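Local coordinates for OxyA protein (Actinoplanes teichomyceticus, PDB 5HH3) that probably catalyses, as a heme-dependent cytochrome P450, a phenolic coupling step that cyclises the peptide precursor of a glycopeptide antibiotic, at residues E123-D128 / I161-Q166; A251-D256 / I279-T284; A262-K267 / A361-A366. One frame throughout, in Å; residues are numbered along the deposited sequence.

Overall arrangement
The three contacts sample helix-helix contacts of a cytochrome P450 and illustrate how one helix can serve several interfaces. Helix 351-368, which follows the heme-ligating Cys348, is the common neighbour. It supplies half of contact 3, and its Ala361 and Ala364 meet Val126 of contact 1, with Val126 CG1 3.6 Å from Ala361 CA. Its Ile362, Leu365 and Ala366 pack on Met254 of contact 2. The centres of contacts 2 and 3 are about 14 Å apart, while the centre of contact 1 is about 22 Å from that of contact 3 and about 25 Å from that of contact 2. The heme is about 8 Å from the side chain of Leu282, about 11 Å from Ile362 and about 12 Å from Val125; Thr284 touches it.

Contact 1: E123-D128 / I161-Q166; sequences ERVVQD and IPRDDQ
Val125 and Arg163 make the main touch between two helices of the cytochrome P450 fold: 123-128 belongs to helix 112-136, helix D of the usual lettering, and 161-166 leads into helix 163-178, helix F. The backbones stay well apart, with 11.3 Å between Val125 CA and Arg163 CA, and it is the long arginine that spans the interval. Its shape explains how. CG lies anti to the carbonyl carbon, the chain bends at chi2 (-72°), and from there it runs extended through chi3 (180°), carrying the guanidinium across to helix D. There Arg163 NH2 comes within 3.4 Å of Val125 CG2, the methyl that stands beside the backbone N of Val125. The contact is apolar on one side and charged on the other, and NH2 finds its polar partner elsewhere, in a salt bridge to OD2 of Asp157 on helix 142-159. That helix also packs against both residues through Thr153. Asp128 lies at the edge of the guanidinium, near its plane, but Asp128 OD2 and Arg163 NH1 are 4.5 Å apart, too far for a salt bridge, so any attraction is long-range. The second carboxylate oxygen of Asp157 accepts a bond from Gln166, so a single acid tethers two side chains of the 161-166 segment. The same amide nitrogen also closes the turn locally: Gln166 NE2 donates to Ile161 O over 2.9 Å, nearly straight at 172°, with the carbonyl oxygen lying almost in the plane of the glutamine amide.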
loop_
_atom_site.group_PDB
_atom_site.type_symbol
_atom_site.label_atom_id
_atom_site.label_comp_id
_atom_site.label_asym_id
_atom_site.label_seq_id
_atom_site.Cartn_x
_atom_site.Cartn_y
_atom_site.Cartn_z
ATOM N N GLU B 123 23.087 -13.612 28.810
ATOM C CA GLU B 123 24.363 -14.312 28.619
ATOM C C GLU B 123 24.160 -15.814 28.431
ATOM O O GLU B 123 24.732 -16.405 27.522
ATOM C CB GLU B 123 25.320 -14.078 29.799
ATOM C CG GLU B 123 25.890 -12.669 29.900
ATOM C CD GLU B 123 26.828 -12.481 31.094
ATOM O OE1 GLU B 123 26.692 -13.171 32.138
ATOM O OE2 GLU B 123 27.722 -11.616 30.984
ATOM N N ARG B 124 23.331 -16.417 29.280
ATOM C CA ARG B 124 22.995 -17.837 29.144
ATOM C C ARG B 124 22.308 -18.174 27.826
ATOM O O ARG B 124 22.598 -19.215 27.229
ATOM C CB ARG B 124 22.125 -18.324 30.310
ATOM C CG ARG B 124 22.881 -18.487 31.617
ATOM C CD ARG B 124 22.052 -19.222 32.664
ATOM N NE ARG B 124 20.966 -18.375 33.166
ATOM C CZ ARG B 124 21.073 -17.448 34.129
ATOM N NH1 ARG B 124 22.227 -17.216 34.762
ATOM N NH2 ARG B 124 19.999 -16.741 34.470
ATOM N N VAL B 125 21.383 -17.319 27.372
ATOM C CA VAL B 125 20.694 -17.569 26.103
ATOM C C VAL B 125 21.704 -17.579 24.958
ATOM O O VAL B 125 21.650 -18.456 24.098
ATOM C CB VAL B 125 19.573 -16.555 25.830
ATOM C CG1 VAL B 125 19.068 -16.669 24.391
ATOM C CG2 VAL B 125 18.430 -16.776 26.813
ATOM N N VAL B 126 22.614 -16.607 24.956
ATOM C CA VAL B 126 23.644 -16.551 23.937
ATOM C C VAL B 126 24.537 -17.818 23.965
ATOM O O VAL B 126 24.773 -18.425 22.922
ATOM C CB VAL B 126 24.578 -15.356 24.105
ATOM C CG1 VAL B 126 25.460 -15.267 22.877
ATOM C CG2 VAL B 126 23.811 -14.058 24.309
ATOM N N GLN B 127 25.016 -18.205 25.147
ATOM C CA GLN B 127 25.869 -19.403 25.265
ATOM C C GLN B 127 25.147 -20.668 24.797
ATOM O O GLN B 127 25.745 -21.480 24.104
ATOM C CB GLN B 127 26.409 -19.584 26.695
ATOM C CG GLN B 127 27.381 -18.494 27.129
ATOM C CD GLN B 127 28.611 -18.402 26.238
ATOM O OE1 GLN B 127 29.243 -19.409 25.931
ATOM N NE2 GLN B 127 28.953 -17.199 25.820
ATOM N N ASP B 128 23.861 -20.804 25.131
ATOM C CA ASP B 128 23.055 -21.961 24.680
ATOM C C ASP B 128 22.904 -21.975 23.152
ATOM O O ASP B 128 23.096 -23.001 22.513
ATOM C CB ASP B 128 21.661 -21.978 25.340
ATOM C CG ASP B 128 21.705 -22.282 26.837
ATOM O OD1 ASP B 128 22.596 -23.036 27.288
ATOM O OD2 ASP B 128 20.832 -21.764 27.571
ATOM N N ILE B 161 7.597 -15.801 29.613
ATOM C CA ILE B 161 6.965 -17.018 29.091
ATOM C C ILE B 161 7.849 -18.198 29.554
ATOM O O ILE B 161 9.050 -18.159 29.328
ATOM C CB ILE B 161 6.850 -17.026 27.540
ATOM C CG1 ILE B 161 6.238 -15.727 26.971
ATOM C CG2 ILE B 161 6.043 -18.229 27.069
ATOM C CD1 ILE B 161 4.913 -15.337 27.578
ATOM N N PRO B 162 7.273 -19.225 30.231
ATOM C CA PRO B 162 8.116 -20.367 30.590
ATOM C C PRO B 162 8.691 -21.045 29.362
ATOM O O PRO B 162 8.048 -21.048 28.309
ATOM C CB PRO B 162 7.159 -21.304 31.347
ATOM C CG PRO B 162 6.113 -20.409 31.899
ATOM C CD PRO B 162 5.947 -19.314 30.876
ATOM N N ARG B 163 9.898 -21.594 29.503
ATOM C CA ARG B 163 10.634 -22.187 28.386
ATOM C C ARG B 163 9.859 -23.249 27.615
ATOM O O ARG B 163 9.926 -23.301 26.390
ATOM C CB ARG B 163 11.958 -22.776 28.880
ATOM C CG ARG B 163 12.981 -21.715 29.241
ATOM C CD ARG B 163 13.503 -21.058 27.989
ATOM N NE ARG B 163 14.488 -20.020 28.235
ATOM C CZ ARG B 163 15.814 -20.182 28.246
ATOM N NH1 ARG B 163 16.383 -21.376 28.087
ATOM N NH2 ARG B 163 16.589 -19.123 28.440
ATOM N N ASP B 164 9.118 -24.072 28.344
ATOM C CA ASP B 164 8.271 -25.123 27.757
ATOM C C ASP B 164 7.227 -24.602 26.773
ATOM O O ASP B 164 6.872 -25.305 25.826
ATOM C CB ASP B 164 7.557 -25.910 28.864
ATOM C CG ASP B 164 8.471 -26.895 29.582
ATOM O OD1 ASP B 164 9.684 -26.967 29.251
ATOM O OD2 ASP B 164 7.965 -27.615 30.481
ATOM N N ASP B 165 6.741 -23.379 27.008
ATOM C CA ASP B 165 5.670 -22.779 26.200
ATOM C C ASP B 165 6.156 -21.981 25.009
ATOM O O ASP B 165 5.373 -21.732 24.097
ATOM C CB ASP B 165 4.805 -21.853 27.068
ATOM C CG ASP B 165 4.057 -22.586 28.173
ATOM O OD1 ASP B 165 3.723 -23.783 28.019
ATOM O OD2 ASP B 165 3.774 -21.933 29.201
ATOM N N GLN B 166 7.426 -21.573 25.002
ATOM C CA GLN B 166 7.873 -20.501 24.103
ATOM C C GLN B 166 7.770 -20.846 22.618
ATOM O O GLN B 166 7.318 -20.010 21.819
ATOM C CB GLN B 166 9.314 -20.052 24.424
ATOM C CG GLN B 166 9.470 -19.431 25.802
ATOM C CD GLN B 166 10.867 -18.911 26.075
ATOM O OE1 GLN B 166 11.750 -19.028 25.243
ATOM N NE2 GLN B 166 11.063 -18.315 27.244
#

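Contact 2: A251-D256 / I279-T284; sequences AWLMAD and IRYLTT
Leu253 rests its forked end against Tyr281 and Leu282, joining helix 225-256, the long helix that runs across the heme in the P450 fold, to helix 274-282, the K helix that carries the ExxR motif of the family (Glu277 and Arg280). The backbones approach to 8.5 Å between Leu253 CA and Leu282 CA, and Leu253, whose CB points toward the K helix, bridges the interval. With its CG anti to the backbone N (chi1 -172°), both of its methyls meet the tyrosine, and CD2 meets Leu282 as well. CD1 is the one closer to the ring, 3.7 Å from Tyr281 CE2. Leu253 CD2 sits 4.1 Å from Tyr281 CD2 and equally 4.1 Å from the CD2 methyl of Leu282, so it lies against both residues at once. CD2 and CE2 are the tyrosine ring atoms touched, in an oblique approach, while the hydroxyl lies beyond the touching atoms. Leu282 has its CG anti to the carbonyl carbon, and its CD2 methyl meets Leu253 CD2 obliquely. Phe261 of helix 258-266 and Ala249 of helix 225-256 pack on Leu253 and Leu282 respectively, completing an apolar seam. The adjoining polar groups are firmly tied: Arg280 forms a salt bridge to Glu277, as expected of the ExxR motif, and another to Asp327. The helix then breaks at Thr283, whose positive phi turns the chain toward Thr284, a residue that touches the heme. At that break Thr283 OG1 donates to Arg280 O over 2.7 Å, the hydroxyl oxygen standing above the carbonyl plane.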
loop_
_atom_site.group_PDB
_atom_site.type_symbol
_atom_site.label_atom_id
_atom_site.label_comp_id
_atom_site.label_asym_id
_atom_site.label_seq_id
_atom_site.Cartn_x
_atom_site.Cartn_y
_atom_site.Cartn_z
ATOM N N ALA B 251 26.417 -10.726 12.493
ATOM C CA ALA B 251 27.222 -11.899 12.194
ATOM C C ALA B 251 27.871 -11.798 10.800
ATOM O O ALA B 251 29.028 -12.220 10.627
ATOM C CB ALA B 251 26.394 -13.175 12.309
ATOM N N TRP B 252 27.141 -11.247 9.825
ATOM C CA TRP B 252 27.673 -11.054 8.474
ATOM C C TRP B 252 28.832 -10.056 8.500
ATOM O O TRP B 252 29.883 -10.326 7.927
ATOM C CB TRP B 252 26.564 -10.603 7.517
ATOM C CG TRP B 252 26.962 -10.414 6.072
ATOM C CD1 TRP B 252 28.074 -10.899 5.446
ATOM C CD2 TRP B 252 26.210 -9.729 5.061
ATOM N NE1 TRP B 252 28.077 -10.537 4.126
ATOM C CE2 TRP B 252 26.943 -9.828 3.857
ATOM C CE3 TRP B 252 24.990 -9.036 5.058
ATOM C CZ2 TRP B 252 26.503 -9.257 2.662
ATOM C CZ3 TRP B 252 24.550 -8.465 3.872
ATOM C CH2 TRP B 252 25.304 -8.580 2.686
ATOM N N LEU B 253 28.641 -8.924 9.181
ATOM C CA LEU B 253 29.694 -7.924 9.339
ATOM C C LEU B 253 30.929 -8.497 10.043
ATOM O O LEU B 253 32.068 -8.164 9.670
ATOM C CB LEU B 253 29.179 -6.676 10.077
ATOM C CG LEU B 253 30.121 -5.463 10.144
ATOM C CD1 LEU B 253 30.364 -4.877 8.774
ATOM C CD2 LEU B 253 29.579 -4.390 11.061
ATOM N N MET B 254 30.715 -9.365 11.039
ATOM C CA MET B 254 31.830 -10.034 11.723
ATOM C C MET B 254 32.617 -10.992 10.826
ATOM O O MET B 254 33.842 -10.969 10.844
ATOM C CB MET B 254 31.354 -10.780 12.958
ATOM C CG MET B 254 30.792 -9.851 14.032
ATOM S SD MET B 254 30.013 -10.776 15.366
ATOM C CE MET B 254 31.442 -11.773 15.843
ATOM N N ALA B 255 31.917 -11.820 10.054
ATOM C CA ALA B 255 32.559 -12.661 9.042
ATOM C C ALA B 255 33.245 -11.815 7.923
ATOM O O ALA B 255 34.324 -12.153 7.448
ATOM C CB ALA B 255 31.554 -13.649 8.454
ATOM N N ASP B 256 32.632 -10.701 7.542
ATOM C CA ASP B 256 33.176 -9.824 6.519
ATOM C C ASP B 256 34.411 -9.034 6.979
ATOM O O ASP B 256 35.312 -8.798 6.182
ATOM C CB ASP B 256 32.098 -8.852 6.027
ATOM C CG ASP B 256 32.510 -8.121 4.763
ATOM O OD1 ASP B 256 32.566 -8.745 3.693
ATOM O OD2 ASP B 256 32.805 -6.920 4.843
ATOM N N ILE B 279 25.789 -0.347 15.249
ATOM C CA ILE B 279 24.411 0.090 15.012
ATOM C C ILE B 279 24.324 1.184 13.928
ATOM O O ILE B 279 23.490 1.089 13.022
ATOM C CB ILE B 279 23.729 0.560 16.321
ATOM C CG1 ILE B 279 23.468 -0.645 17.232
ATOM C CG2 ILE B 279 22.435 1.292 15.998
ATOM C CD1 ILE B 279 23.128 -0.322 18.675
ATOM N N ARG B 280 25.174 2.196 14.019
ATOM C CA ARG B 280 25.238 3.254 12.991
ATOM C C ARG B 280 25.452 2.691 11.587
ATOM O O ARG B 280 24.736 3.042 10.650
ATOM C CB ARG B 280 26.371 4.253 13.266
ATOM C CG ARG B 280 26.423 5.422 12.267
ATOM C CD ARG B 280 27.768 6.127 12.259
ATOM N NE ARG B 280 28.833 5.282 11.713
ATOM C CZ ARG B 280 29.129 5.129 10.421
ATOM N NH1 ARG B 280 28.447 5.753 9.465
ATOM N NH2 ARG B 280 30.136 4.334 10.076
ATOM N N TYR B 281 26.463 1.846 11.453
ATOM C CA TYR B 281 26.852 1.308 10.148
ATOM C C TYR B 281 25.769 0.408 9.575
ATOM O O TYR B 281 25.427 0.548 8.414
ATOM C CB TYR B 281 28.174 0.555 10.245
ATOM C CG TYR B 281 28.727 0.102 8.911
ATOM C CD1 TYR B 281 29.272 1.014 8.020
ATOM C CD2 TYR B 281 28.685 -1.234 8.542
ATOM C CE1 TYR B 281 29.790 0.606 6.791
ATOM C CE2 TYR B 281 29.190 -1.656 7.328
ATOM C CZ TYR B 281 29.749 -0.732 6.463
ATOM O OH TYR B 281 30.254 -1.153 5.282
ATOM N N LEU B 282 25.212 -0.485 10.388
ATOM C CA LEU B 282 24.217 -1.440 9.893
ATOM C C LEU B 282 22.833 -0.839 9.623
ATOM O O LEU B 282 22.194 -1.209 8.631
ATOM C CB LEU B 282 24.068 -2.639 10.839
ATOM C CG LEU B 282 25.274 -3.572 10.957
ATOM C CD1 LEU B 282 24.935 -4.741 11.869
ATOM C CD2 LEU B 282 25.719 -4.065 9.590
ATOM N N THR B 283 22.372 0.023 10.532
ATOM C CA THR B 283 21.042 0.680 10.452
ATOM C C THR B 283 19.968 -0.246 9.876
ATOM O O THR B 283 19.495 -0.041 8.749
ATOM C CB THR B 283 21.116 2.018 9.652
ATOM O OG1 THR B 283 22.098 2.867 10.264
ATOM C CG2 THR B 283 19.761 2.736 9.649
ATOM N N THR B 284 19.604 -1.272 10.651
ATOM C CA THR B 284 18.756 -2.345 10.153
ATOM C C THR B 284 17.254 -1.990 10.107
ATOM O O THR B 284 16.476 -2.747 9.540
ATOM C CB THR B 284 18.969 -3.658 10.951
ATOM O OG1 THR B 284 18.831 -3.410 12.353
ATOM C CG2 THR B 284 20.362 -4.229 10.671
#

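Contact 3: A262-K267 / A361-A366; sequences ALLREK and AIPALA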
loop_
_atom_site.group_PDB
_atom_site.type_symbol
_atom_site.label_atom_id
_atom_site.label_comp_id
_atom_site.label_asym_id
_atom_site.label_seq_id
_atom_site.Cartn_x
_atom_site.Cartn_y
_atom_site.Cartn_z
ATOM N N ALA B 262 38.241 -8.767 16.157
ATOM C CA ALA B 262 39.359 -9.301 16.951
ATOM C C ALA B 262 39.827 -8.260 17.979
ATOM O O ALA B 262 40.274 -8.611 19.062
ATOM C CB ALA B 262 40.513 -9.726 16.051
ATOM N N LEU B 263 39.707 -6.984 17.616
ATOM C CA LEU B 263 39.986 -5.863 18.509
ATOM C C LEU B 263 38.965 -5.797 19.642
ATOM O O LEU B 263 39.330 -5.566 20.782
ATOM C CB LEU B 263 39.987 -4.548 17.716
ATOM C CG LEU B 263 41.059 -3.525 18.063
ATOM C CD1 LEU B 263 42.442 -4.008 17.634
ATOM C CD2 LEU B 263 40.720 -2.199 17.398
ATOM N N LEU B 264 37.685 -5.983 19.315
ATOM C CA LEU B 264 36.637 -6.120 20.325
ATOM C C LEU B 264 36.913 -7.279 21.282
ATOM O O LEU B 264 36.774 -7.107 22.496
ATOM C CB LEU B 264 35.249 -6.303 19.687
ATOM C CG LEU B 264 34.068 -6.636 20.614
ATOM C CD1 LEU B 264 33.832 -5.531 21.632
ATOM C CD2 LEU B 264 32.806 -6.878 19.795
ATOM N N ARG B 265 37.289 -8.452 20.777
ATOM C CA ARG B 265 37.447 -9.586 21.697
ATOM C C ARG B 265 38.708 -9.501 22.570
ATOM O O ARG B 265 38.639 -9.856 23.743
ATOM C CB ARG B 265 37.297 -10.954 21.018
ATOM C CG ARG B 265 38.436 -11.403 20.148
ATOM C CD ARG B 265 38.620 -12.915 20.138
ATOM N NE ARG B 265 39.944 -13.190 19.575
ATOM C CZ ARG B 265 40.274 -13.105 18.283
ATOM N NH1 ARG B 265 39.386 -12.798 17.351
ATOM N NH2 ARG B 265 41.522 -13.349 17.910
ATOM N N GLU B 266 39.817 -8.994 22.022
ATOM C CA GLU B 266 41.102 -8.934 22.757
ATOM C C GLU B 266 41.260 -7.687 23.638
ATOM O O GLU B 266 41.774 -7.782 24.746
ATOM C CB GLU B 266 42.301 -9.043 21.797
ATOM C CG GLU B 266 42.461 -10.406 21.135
ATOM C CD GLU B 266 42.729 -11.536 22.126
ATOM O OE1 GLU B 266 43.552 -11.364 23.053
ATOM O OE2 GLU B 266 42.112 -12.618 21.983
ATOM N N LYS B 267 40.822 -6.524 23.152
ATOM C CA LYS B 267 40.992 -5.259 23.881
ATOM C C LYS B 267 39.685 -4.465 23.957
ATOM O O LYS B 267 39.640 -3.309 23.543
ATOM C CB LYS B 267 42.101 -4.434 23.226
ATOM C CG LYS B 267 43.470 -5.083 23.302
ATOM C CD LYS B 267 44.465 -4.422 22.364
ATOM C CE LYS B 267 45.796 -5.152 22.436
ATOM N NZ LYS B 267 46.741 -4.683 21.388
ATOM N N ALA B 361 25.396 -10.723 22.912
ATOM C CA ALA B 361 25.523 -11.776 21.900
ATOM C C ALA B 361 26.697 -11.597 20.926
ATOM O O ALA B 361 27.305 -12.589 20.506
ATOM C CB ALA B 361 24.213 -11.975 21.153
ATOM N N ILE B 362 27.035 -10.359 20.581
ATOM C CA ILE B 362 28.091 -10.127 19.597
ATOM C C ILE B 362 29.483 -10.491 20.147
ATOM O O ILE B 362 30.215 -11.220 19.480
ATOM C CB ILE B 362 28.051 -8.685 19.011
ATOM C CG1 ILE B 362 26.754 -8.450 18.222
ATOM C CG2 ILE B 362 29.270 -8.395 18.149
ATOM C CD1 ILE B 362 26.512 -9.441 17.105
ATOM N N PRO B 363 29.855 -9.986 21.344
ATOM C CA PRO B 363 31.105 -10.442 21.955
ATOM C C PRO B 363 31.139 -11.931 22.206
ATOM O O PRO B 363 32.189 -12.547 22.019
ATOM C CB PRO B 363 31.136 -9.685 23.289
ATOM C CG PRO B 363 30.401 -8.425 22.977
ATOM C CD PRO B 363 29.238 -8.933 22.168
ATOM N N ALA B 364 30.011 -12.507 22.627
ATOM C CA ALA B 364 29.932 -13.967 22.814
ATOM C C ALA B 364 30.295 -14.741 21.536
ATOM O O ALA B 364 31.074 -15.696 21.578
ATOM C CB ALA B 364 28.550 -14.360 23.269
ATOM N N LEU B 365 29.738 -14.301 20.404
ATOM C CA LEU B 365 30.054 -14.871 19.099
ATOM C C LEU B 365 31.524 -14.706 18.726
ATOM O O LEU B 365 32.144 -15.662 18.301
ATOM C CB LEU B 365 29.174 -14.266 18.008
ATOM C CG LEU B 365 29.414 -14.735 16.567
ATOM C CD1 LEU B 365 29.473 -16.249 16.437
ATOM C CD2 LEU B 365 28.343 -14.179 15.655
ATOM N N ALA B 366 32.063 -13.495 18.857
ATOM C CA ALA B 366 33.478 -13.241 18.536
ATOM C C ALA B 366 34.425 -14.136 19.344
ATOM O O ALA B 366 35.372 -14.658 18.784
ATOM C CB ALA B 366 33.832 -11.778 18.747
#
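The guanidinium of Arg265 is the flat group here, carried on a chain that meets Ala366 where helix 258-266 packs on helix 351-368, the J and L helices of the P450 fold. It turns back along its own helix: Arg265 NE donates to Glu266 OE2 over 3.3 Å in a salt bridge, with the oxygen tilted 23° out of the guanidinium plane. It is the aliphatic part, CB to CD, that meets Ala366. Arg265 CG takes the crowded position between backbone N and carbonyl carbon (chi1 74°), and the chain passes beside Ala366 with its CD near the carbonyl oxygen.

The axes of segments 262-266 and 361-366 approach to 9.4 Å at a crossing angle of -95°. The small side chain of Ala366 lets the backbones come near, with Arg265 CA and Ala366 CA 6.3 Å apart. Next to Arg265 along the helix, Leu264, with CG anti to the backbone N, meets Ile362 crosswise, its CD2 lying 4.2 Å from Ile362 CG2. The same Leu264 CD2 touches the puckered ring of Pro363 at CG, 4.3 Å away. Trp274 packs on Leu264 and Pro363 as well, so the proline is shared between the J helix and the K helix. Pro363 also kinks the L helix, since its nitrogen has no hydrogen to give to the preceding turn. On the arginine side the packing closes with Arg265 CB against Ala366 CB at 4.2 Å and Arg265 CD at 3.9 Å from Ala366 O.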